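Local coordinates for motility protein B (Helicobacter pylori, PDB 3CYP) that is thought to fasten the torque-generating stator of the flagellar motor to the cell wall, this piece being its periplasmic OmpA-like domain, which probably binds peptidoglycan, at residues B[31-45]-B[76-90]. Sequence-based numbering, arbitrary orientation. Where two conformers were deposited one is given.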
ATOM      1  N   GLN B  31       4.030  -2.060 -16.623  1.00 13.40           N
ATOM      2  CA  GLN B  31       4.761  -3.290 -16.817  1.00 14.89           C
ATOM      3  C   GLN B  31       5.850  -3.180 -17.888  1.00 14.76           C
ATOM      4  O   GLN B  31       6.716  -4.060 -17.962  1.00 17.59           O
ATOM      5  CB  GLN B  31       3.774  -4.402 -17.127  1.00 15.63           C
ATOM      6  CG  GLN B  31       2.863  -4.656 -15.967  1.00 15.13           C
ATOM      7  CD  GLN B  31       1.831  -5.686 -16.254  1.00 18.56           C
ATOM      8  OE1 GLN B  31       2.145  -6.882 -16.306  1.00 20.55           O
ATOM      9  NE2 GLN B  31       0.575  -5.257 -16.346  1.00 22.93           N
ATOM     10  N   LYS B  32       5.798  -2.132 -18.711  1.00 14.83           N
ATOM     11  CA  LYS B  32       6.813  -1.886 -19.749  1.00 15.64           C
ATOM     12  C   LYS B  32       8.020  -1.110 -19.214  1.00 15.84           C
ATOM     13  O   LYS B  32       9.060  -1.046 -19.882  1.00 16.95           O
ATOM     14  CB  LYS B  32       6.199  -1.106 -20.915  1.00 16.17           C
ATOM     15  CG  LYS B  32       5.128  -1.882 -21.680  1.00 17.61           C
ATOM     16  CD  LYS B  32       4.590  -1.066 -22.815  1.00 19.75           C
ATOM     17  CE  LYS B  32       3.371  -1.757 -23.452  1.00 21.31           C
ATOM     18  NZ  LYS B  32       3.792  -2.842 -24.332  1.00 26.08           N
ATOM     19  N   LEU B  33       7.858  -0.500 -18.051  1.00 15.09           N
ATOM     20  CA  LEU B  33       8.903   0.405 -17.511  1.00 14.96           C
ATOM     21  C   LEU B  33      10.106  -0.349 -16.985  1.00 14.88           C
ATOM     22  O   LEU B  33      10.029  -1.515 -16.591  1.00 15.98           O
ATOM     23  CB  LEU B  33       8.342   1.251 -16.341  1.00 14.92           C
ATOM     24  CG  LEU B  33       7.122   2.081 -16.657  1.00 14.58           C
ATOM     25  CD1 LEU B  33       6.691   2.907 -15.459  1.00 15.41           C
ATOM     26  CD2 LEU B  33       7.298   2.967 -17.904  1.00 15.81           C
ATOM     27  N   PRO B  34      11.257   0.363 -16.913  1.00 16.26           N
ATOM     28  CA  PRO B  34      12.417  -0.177 -16.228  1.00 17.62           C
ATOM     29  C   PRO B  34      12.071  -0.597 -14.823  1.00 17.71           C
ATOM     30  O   PRO B  34      11.310   0.112 -14.136  1.00 16.81           O
ATOM     31  CB  PRO B  34      13.397   1.005 -16.248  1.00 18.61           C
ATOM     32  CG  PRO B  34      13.039   1.786 -17.399  1.00 17.18           C
ATOM     33  CD  PRO B  34      11.515   1.712 -17.434  1.00 17.33           C
ATOM     34  N   LYS B  35      12.644  -1.711 -14.371  1.00 18.75           N
ATOM     35  CA  LYS B  35      12.401  -2.249 -13.052  1.00 20.12           C
ATOM     36  C   LYS B  35      12.725  -1.281 -11.928  1.00 19.03           C
ATOM     37  O   LYS B  35      12.114  -1.366 -10.868  1.00 19.40           O
ATOM     38  CB  LYS B  35      13.227  -3.515 -12.826  1.00 22.41           C
ATOM     39  CG  LYS B  35      12.809  -4.681 -13.663  1.00 25.70           C
ATOM     40  CD  LYS B  35      13.713  -5.902 -13.410  1.00 26.90           C
ATOM     41  CE  LYS B  35      15.210  -5.648 -13.673  1.00 31.67           C
ATOM     42  NZ  LYS B  35      15.575  -5.687 -15.111  1.00 35.16           N
ATOM     43  N   ARG B  36      13.654  -0.354 -12.167  1.00 18.40           N
ATOM     44  CA  ARG B  36      14.042   0.578 -11.116  1.00 17.28           C
ATOM     45  C   ARG B  36      13.045   1.720 -10.939  1.00 17.05           C
ATOM     46  O   ARG B  36      13.195   2.519 -10.006  1.00 18.22           O
ATOM     47  CB  ARG B  36      15.471   1.112 -11.337  1.00 17.23           C
ATOM     48  CG  ARG B  36      16.510   0.102 -10.962  1.00 18.83           C
ATOM     49  CD  ARG B  36      17.928   0.501 -11.407  1.00 21.90           C
ATOM     50  NE  ARG B  36      18.377   1.776 -10.864  1.00 25.60           N
ATOM     51  CZ  ARG B  36      18.532   2.894 -11.565  1.00 24.52           C
ATOM     52  NH1 ARG B  36      18.207   2.947 -12.863  1.00 26.77           N
ATOM     53  NH2 ARG B  36      18.995   3.980 -10.961  1.00 26.79           N
ATOM     54  N   VAL B  37      12.067   1.818 -11.836  1.00 15.05           N
ATOM     55  CA  VAL B  37      11.063   2.867 -11.753  1.00 15.15           C
ATOM     56  C   VAL B  37       9.944   2.313 -10.836  1.00 15.28           C
ATOM     57  O   VAL B  37       9.398   1.208 -11.048  1.00 15.14           O
ATOM     58  CB  VAL B  37      10.462   3.258 -13.156  1.00 15.13           C
ATOM     59  CG1 VAL B  37       9.264   4.233 -12.980  1.00 14.98           C
ATOM     60  CG2 VAL B  37      11.558   3.824 -14.105  1.00 16.90           C
ATOM     61  N   HIS B  38       9.585   3.089  -9.825  1.00 13.00           N
ATOM     62  CA  HIS B  38       8.470   2.750  -8.959  1.00 13.04           C
ATOM     63  C   HIS B  38       7.342   3.768  -9.133  1.00 12.16           C
ATOM     64  O   HIS B  38       7.515   4.841  -9.740  1.00 11.81           O
ATOM     65  CB  HIS B  38       8.926   2.659  -7.514  1.00 12.13           C
ATOM     66  CG  HIS B  38       9.764   1.451  -7.212  1.00 15.07           C
ATOM     67  ND1 HIS B  38       9.703   0.804  -5.998  1.00 18.64           N
ATOM     68  CD2 HIS B  38      10.696   0.800  -7.945  1.00 19.52           C
ATOM     69  CE1 HIS B  38      10.518  -0.246  -6.026  1.00 18.94           C
ATOM     70  NE2 HIS B  38      11.148  -0.260  -7.184  1.00 18.51           N
ATOM     71  N   ILE B  39       6.169   3.363  -8.664  1.00 12.29           N
ATOM     72  CA  ILE B  39       4.918   4.091  -8.856  1.00 11.55           C
ATOM     73  C   ILE B  39       4.277   4.329  -7.492  1.00 11.22           C
ATOM     74  O   ILE B  39       4.125   3.384  -6.715  1.00 11.12           O
ATOM     75  CB  ILE B  39       3.965   3.213  -9.689  1.00 11.75           C
ATOM     76  CG1 ILE B  39       4.595   2.944 -11.069  1.00 13.76           C
ATOM     77  CG2 ILE B  39       2.527   3.820  -9.730  1.00 12.78           C
ATOM     78  CD1 ILE B  39       4.624   4.086 -11.925  1.00 14.78           C
ATOM     79  N   ASN B  40       3.866   5.566  -7.227  1.00 10.59           N
ATOM     80  CA  ASN B  40       3.152   5.964  -5.974  1.00 11.16           C
ATOM     81  C   ASN B  40       1.779   6.423  -6.413  1.00 11.57           C
ATOM     82  O   ASN B  40       1.652   7.332  -7.229  1.00 11.52           O
ATOM     83  CB  ASN B  40       3.930   7.082  -5.236  1.00 11.69           C
ATOM     84  CG  ASN B  40       3.282   7.555  -3.987  1.00 12.02           C
ATOM     85  OD1 ASN B  40       3.006   8.762  -3.843  1.00 16.87           O
ATOM     86  ND2 ASN B  40       3.048   6.669  -3.090  1.00 14.44           N
ATOM     87  N   VAL B  41       0.757   5.749  -5.870  1.00 11.62           N
ATOM     88  CA  VAL B  41      -0.629   5.995  -6.205  1.00 12.47           C
ATOM     89  C   VAL B  41      -1.144   6.914  -5.098  1.00 12.18           C
ATOM     90  O   VAL B  41      -1.224   6.528  -3.900  1.00 11.68           O
ATOM     91  CB  VAL B  41      -1.417   4.681  -6.190  1.00 12.69           C
ATOM     92  CG1 VAL B  41      -2.884   4.947  -6.507  1.00 13.36           C
ATOM     93  CG2 VAL B  41      -0.760   3.664  -7.132  1.00 12.86           C
ATOM     94  N   ARG B  42      -1.427   8.164  -5.492  1.00 13.24           N
ATOM     95  CA  ARG B  42      -1.751   9.236  -4.551  1.00 13.51           C
ATOM     96  C   ARG B  42      -3.232   9.567  -4.595  1.00 13.78           C
ATOM     97  O   ARG B  42      -3.744   9.916  -5.646  1.00 13.85           O
ATOM     98  CB  ARG B  42      -0.987  10.517  -4.905  1.00 14.26           C
ATOM     99  CG  ARG B  42       0.455  10.310  -4.823  1.00 16.69           C
ATOM    100  CD  ARG B  42       1.200  11.607  -4.905  1.00 18.31           C
ATOM    101  NE  ARG B  42       2.613  11.311  -4.769  1.00 20.02           N
ATOM    102  CZ  ARG B  42       3.570  12.219  -4.780  1.00 20.06           C
ATOM    103  NH1 ARG B  42       3.279  13.502  -4.970  1.00 21.22           N
ATOM    104  NH2 ARG B  42       4.831  11.810  -4.657  1.00 22.15           N
ATOM    105  N   GLY B  43      -3.864   9.580  -3.425  1.00 13.50           N
ATOM    106  CA  GLY B  43      -5.292   9.892  -3.321  1.00 14.37           C
ATOM    107  C   GLY B  43      -5.564  11.259  -2.715  1.00 14.73           C
ATOM    108  O   GLY B  43      -4.830  11.729  -1.839  1.00 13.88           O
ATOM    109  N   PHE B  44      -6.635  11.896  -3.212  1.00 14.08           N
ATOM    110  CA  PHE B  44      -7.016  13.243  -2.808  1.00 15.80           C
ATOM    111  C   PHE B  44      -8.532  13.356  -2.722  1.00 15.91           C
ATOM    112  O   PHE B  44      -9.279  12.527  -3.276  1.00 16.19           O
ATOM    113  CB  PHE B  44      -6.547  14.285  -3.787  1.00 14.66           C
ATOM    114  CG  PHE B  44      -5.073  14.206  -4.159  1.00 14.96           C
ATOM    115  CD1 PHE B  44      -4.153  15.055  -3.543  1.00 15.16           C
ATOM    116  CD2 PHE B  44      -4.624  13.319  -5.132  1.00 12.94           C
ATOM    117  CE1 PHE B  44      -2.816  15.019  -3.886  1.00 15.47           C
ATOM    118  CE2 PHE B  44      -3.278  13.308  -5.515  1.00 15.15           C
ATOM    119  CZ  PHE B  44      -2.377  14.152  -4.875  1.00 13.43           C
ATOM    120  N   THR B  45      -8.935  14.392  -1.981  1.00 17.04           N
ATOM    121  CA  THR B  45     -10.324  14.855  -1.890  1.00 17.80           C
ATOM    122  C   THR B  45     -10.438  16.364  -2.057  1.00 18.34           C
ATOM    123  O   THR B  45      -9.464  17.102  -2.019  1.00 16.05           O
ATOM    124  CB  THR B  45     -10.896  14.536  -0.475  1.00 17.23           C
ATOM    125  OG1 THR B  45     -10.263  15.410   0.476  1.00 18.53           O
ATOM    126  CG2 THR B  45     -10.658  13.064  -0.086  1.00 18.62           C
ATOM    127  N   TYR B  76      -4.144  -6.279 -12.406  1.00 13.92           N
ATOM    128  CA  TYR B  76      -3.753  -6.238 -13.808  1.00 14.89           C
ATOM    129  C   TYR B  76      -2.266  -6.596 -14.045  1.00 15.00           C
ATOM    130  O   TYR B  76      -1.771  -6.494 -15.189  1.00 16.17           O
ATOM    131  CB  TYR B  76      -4.082  -4.876 -14.367  1.00 15.65           C
ATOM    132  CG  TYR B  76      -5.565  -4.598 -14.677  1.00 15.81           C
ATOM    133  CD1 TYR B  76      -6.219  -3.484 -14.164  1.00 16.17           C
ATOM    134  CD2 TYR B  76      -6.264  -5.432 -15.531  1.00 18.65           C
ATOM    135  CE1 TYR B  76      -7.579  -3.198 -14.509  1.00 17.57           C
ATOM    136  CE2 TYR B  76      -7.574  -5.159 -15.882  1.00 18.61           C
ATOM    137  CZ  TYR B  76      -8.222  -4.049 -15.381  1.00 18.67           C
ATOM    138  OH  TYR B  76      -9.540  -3.819 -15.767  1.00 20.60           O
ATOM    139  N   GLY B  77      -1.566  -7.012 -12.986  1.00 15.47           N
ATOM    140  CA  GLY B  77      -0.270  -7.594 -13.127  1.00 14.88           C
ATOM    141  C   GLY B  77       0.907  -6.725 -12.741  1.00 15.05           C
ATOM    142  O   GLY B  77       2.037  -7.147 -12.916  1.00 15.60           O
ATOM    143  N   VAL B  78       0.657  -5.549 -12.183  1.00 14.44           N
ATOM    144  CA  VAL B  78       1.784  -4.719 -11.728  1.00 13.94           C
ATOM    145  C   VAL B  78       2.388  -5.383 -10.505  1.00 14.32           C
ATOM    146  O   VAL B  78       1.686  -5.819  -9.599  1.00 14.64           O
ATOM    147  CB  VAL B  78       1.393  -3.270 -11.466  1.00 12.71           C
ATOM    148  CG1 VAL B  78       2.653  -2.466 -10.905  1.00 12.46           C
ATOM    149  CG2 VAL B  78       0.870  -2.643 -12.718  1.00 12.51           C
ATOM    150  N   ASN B  79       3.718  -5.422 -10.494  1.00 15.32           N
ATOM    151  CA  ASN B  79       4.442  -6.025  -9.383  1.00 16.09           C
ATOM    152  C   ASN B  79       4.251  -5.144  -8.109  1.00 15.02           C
ATOM    153  O   ASN B  79       4.528  -3.959  -8.157  1.00 15.33           O
ATOM    154  CB  ASN B  79       5.913  -6.088  -9.770  1.00 17.07           C
ATOM    155  CG  ASN B  79       6.235  -7.215 -10.770  1.00 23.85           C
ATOM    156  OD1 ASN B  79       5.512  -8.213 -10.881  1.00 34.95           O
ATOM    157  ND2 ASN B  79       7.321  -7.027 -11.531  1.00 32.08           N
ATOM    158  N   PRO B  80       3.737  -5.725  -6.994  1.00 15.07           N
ATOM    159  CA  PRO B  80       3.650  -4.985  -5.733  1.00 14.46           C
ATOM    160  C   PRO B  80       4.964  -4.326  -5.307  1.00 14.47           C
ATOM    161  O   PRO B  80       4.951  -3.246  -4.716  1.00 13.65           O
ATOM    162  CB  PRO B  80       3.270  -6.068  -4.742  1.00 15.38           C
ATOM    163  CG  PRO B  80       2.445  -6.996  -5.526  1.00 16.73           C
ATOM    164  CD  PRO B  80       3.118  -7.060  -6.853  1.00 15.85           C
ATOM    165  N   ASN B  81       6.093  -4.958  -5.620  1.00 15.22           N
ATOM    166  CA  ASN B  81       7.379  -4.315  -5.321  1.00 15.10           C
ATOM    167  C   ASN B  81       7.550  -2.920  -5.936  1.00 15.97           C
ATOM    168  O   ASN B  81       8.300  -2.099  -5.364  1.00 17.09           O
ATOM    169  CB  ASN B  81       8.558  -5.202  -5.724  1.00 15.31           C
ATOM    170  CG  ASN B  81       9.871  -4.691  -5.174  1.00 16.10           C
ATOM    171  OD1 ASN B  81      10.000  -4.544  -3.967  1.00 19.36           O
ATOM    172  ND2 ASN B  81      10.828  -4.401  -6.051  1.00 19.86           N
ATOM    173  N   GLN B  82       6.894  -2.619  -7.057  1.00 14.35           N
ATOM    174  CA  GLN B  82       7.029  -1.342  -7.700  1.00 15.64           C
ATOM    175  C   GLN B  82       5.944  -0.337  -7.241  1.00 14.98           C
ATOM    176  O   GLN B  82       5.940   0.801  -7.695  1.00 17.42           O
ATOM    177  CB  GLN B  82       6.948  -1.494  -9.201  1.00 16.95           C
ATOM    178  CG  GLN B  82       8.255  -1.914  -9.866  1.00 17.97           C
ATOM    179  CD  GLN B  82       8.019  -2.201 -11.310  1.00 19.97           C
ATOM    180  OE1 GLN B  82       7.309  -3.162 -11.647  1.00 21.85           O
ATOM    181  NE2 GLN B  82       8.512  -1.332 -12.171  1.00 16.62           N
ATOM    182  N   LEU B  83       5.079  -0.754  -6.311  1.00 14.62           N
ATOM    183  CA  LEU B  83       3.935   0.065  -5.919  1.00 13.01           C
ATOM    184  C   LEU B  83       3.921   0.513  -4.466  1.00 12.54           C
ATOM    185  O   LEU B  83       4.420  -0.188  -3.564  1.00 14.22           O
ATOM    186  CB  LEU B  83       2.632  -0.693  -6.192  1.00 12.65           C
ATOM    187  CG  LEU B  83       2.194  -0.718  -7.636  1.00 13.57           C
ATOM    188  CD1 LEU B  83       1.125  -1.815  -7.788  1.00 13.97           C
ATOM    189  CD2 LEU B  83       1.659   0.654  -8.093  1.00 12.88           C
ATOM    190  N   SER B  84       3.328   1.679  -4.239  1.00 11.63           N
ATOM    191  CA  SER B  84       2.955   2.171  -2.923  1.00 11.58           C
ATOM    192  C   SER B  84       1.742   3.064  -3.113  1.00 12.89           C
ATOM    193  O   SER B  84       1.428   3.454  -4.241  1.00 13.19           O
ATOM    194  CB  SER B  84       4.101   2.949  -2.316  1.00 12.54           C
ATOM    195  OG  SER B  84       4.415   4.092  -3.048  1.00 12.61           O
ATOM    196  N   PHE B  85       1.072   3.381  -2.011  1.00 12.91           N
ATOM    197  CA  PHE B  85      -0.030   4.359  -2.030  1.00 12.84           C
ATOM    198  C   PHE B  85       0.112   5.382  -0.928  1.00 13.20           C
ATOM    199  O   PHE B  85       0.716   5.096   0.141  1.00 14.08           O
ATOM    200  CB  PHE B  85      -1.396   3.685  -1.984  1.00 13.56           C
ATOM    201  CG  PHE B  85      -1.809   3.177  -0.610  1.00 12.21           C
ATOM    202  CD1 PHE B  85      -1.343   1.940  -0.138  1.00 15.99           C
ATOM    203  CD2 PHE B  85      -2.640   3.941   0.212  1.00 16.40           C
ATOM    204  CE1 PHE B  85      -1.740   1.464   1.110  1.00 15.83           C
ATOM    205  CE2 PHE B  85      -3.017   3.456   1.474  1.00 15.56           C
ATOM    206  CZ  PHE B  85      -2.553   2.221   1.907  1.00 13.13           C
ATOM    207  N   SER B  86      -0.419   6.570  -1.181  1.00 13.57           N
ATOM    208  CA  SER B  86      -0.281   7.659  -0.249  1.00 14.71           C
ATOM    209  C   SER B  86      -1.545   8.449  -0.213  1.00 15.57           C
ATOM    210  O   SER B  86      -2.154   8.707  -1.241  1.00 16.38           O
ATOM    211  CB  SER B  86       0.900   8.544  -0.591  1.00 15.09           C
ATOM    212  OG  SER B  86       2.128   7.838  -0.562  1.00 15.85           O
ATOM    213  N   SER B  87      -1.952   8.824   0.984  1.00 15.96           N
ATOM    214  CA  SER B  87      -3.113   9.698   1.144  1.00 17.39           C
ATOM    215  C   SER B  87      -2.697  11.137   1.379  1.00 17.65           C
ATOM    216  O   SER B  87      -1.940  11.421   2.298  1.00 17.30           O
ATOM    217  CB  SER B  87      -3.994   9.221   2.292  1.00 18.53           C
ATOM    218  OG  SER B  87      -5.020  10.209   2.440  1.00 18.40           O
ATOM    219  N   TYR B  88      -3.241  12.055   0.570  1.00 18.01           N
ATOM    220  CA  TYR B  88      -3.054  13.474   0.738  1.00 18.70           C
ATOM    221  C   TYR B  88      -4.310  14.199   1.298  1.00 18.26           C
ATOM    222  O   TYR B  88      -4.265  15.397   1.474  1.00 19.72           O
ATOM    223  CB  TYR B  88      -2.578  14.092  -0.590  1.00 19.70           C
ATOM    224  CG  TYR B  88      -1.137  13.762  -0.855  1.00 20.49           C
ATOM    225  CD1 TYR B  88      -0.156  14.699  -0.642  1.00 20.92           C
ATOM    226  CD2 TYR B  88      -0.752  12.509  -1.267  1.00 20.00           C
ATOM    227  CE1 TYR B  88       1.176  14.408  -0.837  1.00 22.28           C
ATOM    228  CE2 TYR B  88       0.592  12.194  -1.461  1.00 19.91           C
ATOM    229  CZ  TYR B  88       1.551  13.148  -1.239  1.00 21.48           C
ATOM    230  OH  TYR B  88       2.898  12.890  -1.465  1.00 22.58           O
ATOM    231  N   GLY B  89      -5.391  13.467   1.546  1.00 19.52           N
ATOM    232  CA  GLY B  89      -6.611  14.059   2.100  1.00 19.79           C
ATOM    233  C   GLY B  89      -7.033  15.228   1.216  1.00 19.80           C
ATOM    234  O   GLY B  89      -6.940  15.152  -0.023  1.00 19.59           O
ATOM    235  N   SER B  90      -7.450  16.345   1.835  1.00 20.30           N
ATOM    236  CA  SER B  90      -7.896  17.523   1.078  1.00 20.73           C
ATOM    237  C   SER B  90      -6.773  18.479   0.710  1.00 20.40           C
ATOM    238  O   SER B  90      -7.020  19.534   0.178  1.00 22.00           O
ATOM    239  CB  SER B  90      -8.959  18.257   1.905  1.00 20.98           C
ATOM    240  OG  SER B  90      -8.373  18.609   3.165  1.00 22.65           O
TER
HETATM  241  O   HOH W   1       8.091  -2.349 -14.882  1.00 18.21           O
HETATM  242  O   HOH W   2       6.261   3.163  -4.926  1.00 16.33           O
HETATM  243  O   HOH W   3       3.893  10.254  -1.563  1.00 22.63           O
HETATM  244  O   HOH W   4      -9.025  19.737  -1.508  1.00 22.83           O
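Strands 38-44 and 83-87 run parallel, and a ladder of backbone bonds joins them, from I39 N to Q82 O (2.7 Å) through to T45 N, which gives to G89 O. On the sheet face carrying N40, R42, S84 and S86, the N40 amide nitrogen bridges two serines: ND2 gives one proton to S86 OG (2.9 Å), close to the amide plane, and the other to S84 OG (2.9 Å). With CG swung anti to the backbone N (chi1 179°), N40 reaches across the strand gap, while its OD1 takes R42 NE at 2.7 Å, fixing the amide's rotation. Y88 OH sits over one face of the R42 guanidinium, 3.4 Å from R42 CZ, and a water links that hydroxyl with N40 OD1 and S86 OG. Just before the strands begin, Q82 extends its chain so that NE2 reaches V37 O, while its CA packs over one face of the H38 ring. On the opposite sheet face, that of I39, V41, L83 and F85, I39 CG2 meets L83 CD2 at 3.7 Å, and V41 CG2 meets the same methyl, its side chain angled across that of L83; L83 also touches I74 of helix 58-75. That helix connects the two strands, making this the beta-alpha-beta crossover of the OmpA-like fold.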